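Local coordinates for protein CDP-glucose-4,6-dehydratase (Yersinia pseudotuberculosis, PDB 1RKX) that catalyses the NAD-dependent 4,6-dehydration of CDP-D-glucose as a short-chain dehydrogenase/reductase family lyase, probably giving the 4-keto-6-deoxy sugar nucleotide, at residues Q90-L95 / L204-P209; R230-V235 / W320-T325. All coordinates share one frame; numbering follows the deposited sequence.

Interaction 1 of 2, residues Q90-L95 / L204-P209; sequences QPLVRL and LDRIVP. With NAD (nicotinamide-adenine-dinucleotide), chain G.
Arg94 and Asp205 form a salt bridge across this contact, with Arg94 NH1 2.6 Å from Asp205 OD2. The carboxylate oxygen lies at the guanidinium edge, near its plane. The hydrogen bond in this bridge is weak, and the exact placement of these two exposed groups is doubtful. The Arg94 chain leaves its backbone with CG anti to the N and then bends at chi3 (-49°), which turns the guanidinium toward Asp205.

Beside the bridge, one methyl of Leu92 meets the end of Arg206. Leu92 CD2 comes within 3.7 Å of Arg206 NH2, and the Arg206 chain runs nearly perpendicular to Leu92. That chain is stretched out, so its guanidinium is carried past Leu92 toward the cofactor side. Its NH1 is in a salt bridge with Asp201. Arg206 is an NAD(+)-binding residue in a structure of this protein, though it does not bind NAD in this chain.

The loop carrying Leu92 is braced by Gln90. The amide of Gln90 makes two bonds to the backbone of Leu92: Gln90 OE1 accepts from Leu92 N at 2.8 Å, and Gln90 NE2 gives an almost straight bond to Leu92 O, also at 2.8 Å. Gln90 NE2 also bonds Thr103 of helix 100-121. Between Gln90 and Leu92, Pro91 belongs to the NAD pocket, with its CB 3.5 Å from the ribose oxygen O2D.

The loop follows strand 83-86 of the parallel Rossmann sheet and leads into helix 93-98. Across from it, Arg206 is the N-cap residue of helix 207-216.

Interaction 2 of 2, residues R230-V235 / W320-T325; sequences RPWQHV and WNLNTT
His234 presents one face of its imidazole to the edge of the Trp320 indole. Trp320 CZ3 stands over the centre of the imidazole, 3.5 Å from His234 CD2. The planes meet at 81° and the centroids are 4.8 Å apart, a T-shaped pair in which Trp320 supplies the edge. The two rings leave their backbones in the same direction. His234 CG is anti to the backbone N (chi1 -170°), which swings the ring out beside the indole.

Thr325 touches His234 from another direction. Its methyl CG2 lies at the imidazole edge, near the ring plane and 3.7 Å from His234 CD2. Its OG1 approaches His234 CB at 3.4 Å. Farther along, Leu322 CD1 rests against Trp232 CB at 3.9 Å, while the indole of Trp232 leads away from the helix.

A water links the His234 backbone N-H to the Thr325 hydroxyl. It accepts from His234 N at 2.9 Å and lies 2.6 Å from Thr325 OG1; Trp320 O is a further possible acceptor. Asn321 caps helix 322-338: its OD1 takes a nearly straight bond from Thr324 N, 2.7 Å long.

Both rings are tied down by outside partners. His234 ND1 accepts from Leu236 N, capping the start of helix 236-251, and His234 NE2 bonds Glu349. Trp320 NE1 bonds Thr356, and Tyr328 stacks on the indole.

The strand thus meets the helix start through ring and methyl contacts, with the water as the polar link. Since ND1 accepts from a backbone N-H, the imidazole proton probably sits on NE2, facing Glu349. That carboxylate would probably polarise the ring. The bonds at both nitrogens hold the ring's rotation, and the indole edge packs over its face.

Overall arrangement
Both segments of interaction 1 come before those of interaction 2 along the chain, and all four belong to the GDP-mannose 4,6-dehydratase family region. Their centres are about 18 Å apart. They meet where Ile207 of helix 207-216 packs against the indole of Trp232, next to strand 229-234. Interaction 1 connects the loop after strand 83-86 of the seven-stranded parallel sheet with the start of helix 207-216, beside NAD. Interaction 2 joins the small three-stranded sheet to helix 322-338. Strand 196-197, which includes the NAD-binding Val196, pairs with strand 229-234. Through the Ile207-Trp232 contact, the NAD side of interaction 1 is connected to the small sheet and helix 322-338.

Interaction 1 of 2, residues Q90-L95 / L204-P209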
# COMPACT_ATOMS: atom_id res chain seq x y z
N GLN C 90 26.11 11.64 11.90
CA GLN C 90 27.04 11.79 10.77
C GLN C 90 25.97 12.14 9.73
O GLN C 90 25.23 11.27 9.26
CB GLN C 90 27.69 10.44 10.45
CG GLN C 90 28.85 10.50 9.45
CD GLN C 90 28.45 11.13 8.13
OE1 GLN C 90 28.43 12.35 8.00
NE2 GLN C 90 28.11 10.30 7.15
N PRO C 91 25.86 13.43 9.37
CA PRO C 91 24.86 13.92 8.41
C PRO C 91 25.16 13.96 6.93
O PRO C 91 24.30 14.38 6.16
CB PRO C 91 24.59 15.32 8.94
CG PRO C 91 26.01 15.78 9.19
CD PRO C 91 26.67 14.56 9.87
N LEU C 92 26.35 13.54 6.51
CA LEU C 92 26.72 13.61 5.10
C LEU C 92 26.58 12.31 4.30
O LEU C 92 27.14 11.28 4.68
CB LEU C 92 28.15 14.13 4.98
CG LEU C 92 28.44 15.44 5.71
CD1 LEU C 92 29.91 15.81 5.51
CD2 LEU C 92 27.53 16.55 5.18
N VAL C 93 25.87 12.38 3.18
CA VAL C 93 25.68 11.22 2.32
C VAL C 93 27.02 10.82 1.71
O VAL C 93 27.42 9.66 1.76
CB VAL C 93 24.67 11.52 1.18
CG1 VAL C 93 24.64 10.37 0.19
CG2 VAL C 93 23.27 11.73 1.75
N ARG C 94 27.71 11.80 1.13
CA ARG C 94 29.00 11.56 0.51
C ARG C 94 29.92 10.78 1.43
O ARG C 94 30.43 9.72 1.07
CB ARG C 94 29.65 12.89 0.15
CG ARG C 94 31.07 12.77 -0.37
CD ARG C 94 31.71 14.14 -0.38
NE ARG C 94 30.83 15.11 -1.02
CZ ARG C 94 30.92 16.42 -0.86
NH1 ARG C 94 31.85 16.95 -0.07
NH2 ARG C 94 30.06 17.21 -1.49
N LEU C 95 30.14 11.31 2.62
CA LEU C 95 31.01 10.65 3.58
C LEU C 95 30.56 9.24 3.94
O LEU C 95 31.40 8.35 4.15
CB LEU C 95 31.13 11.49 4.85
CG LEU C 95 32.16 10.95 5.86
CD1 LEU C 95 33.54 10.95 5.21
CD2 LEU C 95 32.14 11.81 7.12
N LEU C 204 30.60 21.87 3.58
CA LEU C 204 31.17 21.94 2.25
C LEU C 204 30.23 21.38 1.19
O LEU C 204 29.37 20.55 1.47
CB LEU C 204 32.49 21.17 2.20
CG LEU C 204 33.61 21.68 3.11
CD1 LEU C 204 34.80 20.73 3.04
CD2 LEU C 204 34.02 23.09 2.68
N ASP C 205 30.40 21.86 -0.04
CA ASP C 205 29.60 21.41 -1.17
C ASP C 205 28.09 21.46 -0.95
O ASP C 205 27.38 20.48 -1.15
CB ASP C 205 30.03 20.00 -1.57
CG ASP C 205 31.49 19.93 -1.96
OD1 ASP C 205 31.90 20.64 -2.90
OD2 ASP C 205 32.25 19.17 -1.31
N ARG C 206 27.61 22.62 -0.51
CA ARG C 206 26.19 22.87 -0.31
C ARG C 206 25.98 24.17 -1.06
O ARG C 206 26.71 25.14 -0.86
CB ARG C 206 25.87 23.02 1.18
CG ARG C 206 25.89 21.68 1.92
CD ARG C 206 25.32 21.78 3.32
NE ARG C 206 25.27 20.48 3.98
CZ ARG C 206 24.88 20.28 5.24
NH1 ARG C 206 24.50 21.31 5.98
NH2 ARG C 206 24.87 19.06 5.75
N ILE C 207 24.99 24.18 -1.95
CA ILE C 207 24.74 25.35 -2.79
C ILE C 207 24.66 26.71 -2.12
O ILE C 207 25.34 27.64 -2.55
CB ILE C 207 23.49 25.15 -3.67
CG1 ILE C 207 22.24 25.10 -2.82
CG2 ILE C 207 23.62 23.86 -4.47
CD1 ILE C 207 20.98 25.27 -3.63
N VAL C 208 23.84 26.86 -1.08
CA VAL C 208 23.75 28.17 -0.45
C VAL C 208 25.10 28.59 0.13
O VAL C 208 25.56 29.70 -0.12
CB VAL C 208 22.67 28.21 0.64
CG1 VAL C 208 22.67 29.56 1.34
CG2 VAL C 208 21.31 27.97 0.00
N PRO C 209 25.75 27.72 0.91
CA PRO C 209 27.05 28.10 1.47
C PRO C 209 28.07 28.41 0.37
O PRO C 209 28.84 29.37 0.46
CB PRO C 209 27.45 26.88 2.29
CG PRO C 209 26.12 26.41 2.80
CD PRO C 209 25.25 26.49 1.55
PA NAD G . 26.13 19.47 11.42
O1A NAD G . 27.22 18.65 10.85
O2A NAD G . 26.30 20.95 11.38
O5B NAD G . 25.83 19.05 12.94
C5B NAD G . 26.04 17.68 13.34
C4B NAD G . 26.28 17.58 14.84
O4B NAD G . 26.49 16.16 15.03
C3B NAD G . 27.56 18.26 15.29
O3B NAD G . 27.24 19.07 16.44
C2B NAD G . 28.48 17.08 15.59
O2B NAD G . 29.51 17.39 16.57
C1B NAD G . 27.49 16.03 16.01
N9A NAD G . 28.04 14.68 15.94
C8A NAD G . 28.34 13.95 14.83
N7A NAD G . 28.85 12.75 15.10
C5A NAD G . 28.88 12.71 16.48
C6A NAD G . 29.31 11.71 17.37
N6A NAD G . 29.81 10.53 17.05
N1A NAD G . 29.21 11.97 18.71
C2A NAD G . 28.69 13.19 19.09
N3A NAD G . 28.26 14.19 18.35
C4A NAD G . 28.38 13.89 17.03
O3 NAD G . 24.80 19.07 10.70
PN NAD G . 23.27 19.64 10.87
O1N NAD G . 22.96 20.20 9.55
O2N NAD G . 23.26 20.64 11.96
O5D NAD G . 22.43 18.32 11.11
C5D NAD G . 21.74 18.21 12.37
C4D NAD G . 20.93 16.94 12.40
O4D NAD G . 19.90 17.12 11.37
C3D NAD G . 21.60 15.62 12.03
O3D NAD G . 20.93 14.56 12.74
C2D NAD G . 21.34 15.53 10.53
O2D NAD G . 21.47 14.17 10.08
C1D NAD G . 19.93 16.05 10.46
N1N NAD G . 19.58 16.49 9.11
C2N NAD G . 20.03 17.71 8.57
C3N NAD G . 19.57 18.17 7.23
C7N NAD G . 20.05 19.49 6.76
O7N NAD G . 19.64 19.86 5.65
N7N NAD G . 20.89 20.27 7.47
C4N NAD G . 18.74 17.24 6.38
C5N NAD G . 18.37 15.98 7.10
C6N NAD G . 18.74 15.65 8.32

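Interaction 2 of 2, residues R230-V235 / W320-T325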
# COMPACT_ATOMS: atom_id res chain seq x y z
N ARG C 230 14.70 21.66 -4.85
CA ARG C 230 14.74 21.04 -3.53
C ARG C 230 13.83 21.88 -2.64
O ARG C 230 13.77 23.11 -2.78
CB ARG C 230 16.16 21.06 -2.98
CG ARG C 230 17.20 20.33 -3.84
CD ARG C 230 17.16 18.83 -3.60
NE ARG C 230 18.18 18.12 -4.38
CZ ARG C 230 18.09 17.86 -5.68
NH1 ARG C 230 17.03 18.23 -6.38
NH2 ARG C 230 19.08 17.21 -6.29
N PRO C 231 13.08 21.24 -1.73
CA PRO C 231 12.20 22.01 -0.86
C PRO C 231 13.00 22.74 0.23
O PRO C 231 12.97 22.37 1.40
CB PRO C 231 11.25 20.95 -0.29
CG PRO C 231 12.09 19.72 -0.28
CD PRO C 231 12.83 19.79 -1.59
N TRP C 232 13.71 23.78 -0.18
CA TRP C 232 14.53 24.56 0.74
C TRP C 232 13.68 25.25 1.81
O TRP C 232 12.56 25.68 1.56
CB TRP C 232 15.32 25.63 -0.02
CG TRP C 232 16.20 25.08 -1.10
CD1 TRP C 232 16.03 25.20 -2.45
CD2 TRP C 232 17.39 24.30 -0.92
NE1 TRP C 232 17.04 24.55 -3.12
CE2 TRP C 232 17.89 23.99 -2.20
CE3 TRP C 232 18.08 23.84 0.21
CZ2 TRP C 232 19.05 23.23 -2.39
CZ3 TRP C 232 19.24 23.09 0.02
CH2 TRP C 232 19.71 22.79 -1.27
N GLN C 233 14.24 25.34 3.01
CA GLN C 233 13.55 26.00 4.12
C GLN C 233 14.58 26.57 5.09
O GLN C 233 15.63 25.98 5.32
CB GLN C 233 12.64 25.02 4.86
CG GLN C 233 13.35 23.77 5.37
CD GLN C 233 12.40 22.78 6.02
OE1 GLN C 233 12.74 21.61 6.20
NE2 GLN C 233 11.21 23.25 6.39
N HIS C 234 14.26 27.73 5.66
CA HIS C 234 15.17 28.35 6.61
C HIS C 234 15.24 27.42 7.82
O HIS C 234 14.23 26.82 8.21
CB HIS C 234 14.64 29.73 7.01
CG HIS C 234 15.62 30.54 7.81
ND1 HIS C 234 15.85 30.32 9.15
CD2 HIS C 234 16.44 31.56 7.45
CE1 HIS C 234 16.77 31.17 9.58
NE2 HIS C 234 17.14 31.93 8.57
N VAL C 235 16.42 27.32 8.40
CA VAL C 235 16.64 26.45 9.54
C VAL C 235 15.65 26.65 10.69
O VAL C 235 15.30 25.70 11.39
CB VAL C 235 18.10 26.60 10.07
CG1 VAL C 235 18.37 28.04 10.50
CG2 VAL C 235 18.34 25.63 11.23
N TRP C 320 8.18 31.74 6.50
CA TRP C 320 8.88 32.49 5.47
C TRP C 320 8.95 31.81 4.11
O TRP C 320 9.29 30.63 4.01
CB TRP C 320 10.32 32.79 5.90
CG TRP C 320 10.47 33.63 7.13
CD1 TRP C 320 9.52 34.43 7.72
CD2 TRP C 320 11.66 33.79 7.91
NE1 TRP C 320 10.05 35.08 8.81
CE2 TRP C 320 11.36 34.71 8.95
CE3 TRP C 320 12.95 33.26 7.83
CZ2 TRP C 320 12.32 35.10 9.90
CZ3 TRP C 320 13.90 33.65 8.77
CH2 TRP C 320 13.58 34.56 9.79
N ASN C 321 8.63 32.55 3.05
CA ASN C 321 8.72 31.98 1.71
C ASN C 321 10.22 31.94 1.44
O ASN C 321 11.00 32.43 2.25
CB ASN C 321 8.01 32.87 0.69
CG ASN C 321 8.53 34.29 0.68
OD1 ASN C 321 9.72 34.53 0.49
ND2 ASN C 321 7.63 35.25 0.90
N LEU C 322 10.62 31.36 0.32
CA LEU C 322 12.04 31.26 0.03
C LEU C 322 12.72 32.62 -0.11
O LEU C 322 13.79 32.84 0.47
CB LEU C 322 12.29 30.43 -1.23
CG LEU C 322 13.75 30.01 -1.42
CD1 LEU C 322 14.26 29.34 -0.14
CD2 LEU C 322 13.89 29.08 -2.61
N ASN C 323 12.11 33.54 -0.86
CA ASN C 323 12.68 34.87 -1.06
C ASN C 323 13.03 35.53 0.27
O ASN C 323 14.13 36.04 0.44
CB ASN C 323 11.71 35.77 -1.83
CG ASN C 323 11.44 35.27 -3.23
OD1 ASN C 323 10.87 35.98 -4.06
ND2 ASN C 323 11.83 34.03 -3.51
N THR C 324 12.08 35.52 1.20
CA THR C 324 12.30 36.11 2.51
C THR C 324 13.51 35.43 3.16
O THR C 324 14.42 36.10 3.67
CB THR C 324 11.08 35.90 3.42
OG1 THR C 324 9.95 36.58 2.86
CG2 THR C 324 11.34 36.43 4.82
N THR C 325 13.52 34.11 3.11
CA THR C 325 14.61 33.32 3.69
C THR C 325 15.97 33.65 3.07
O THR C 325 16.95 33.85 3.79
CB THR C 325 14.31 31.80 3.53
OG1 THR C 325 13.22 31.46 4.40
CG2 THR C 325 15.53 30.95 3.88
O HOH W 1 11.89 29.24 4.83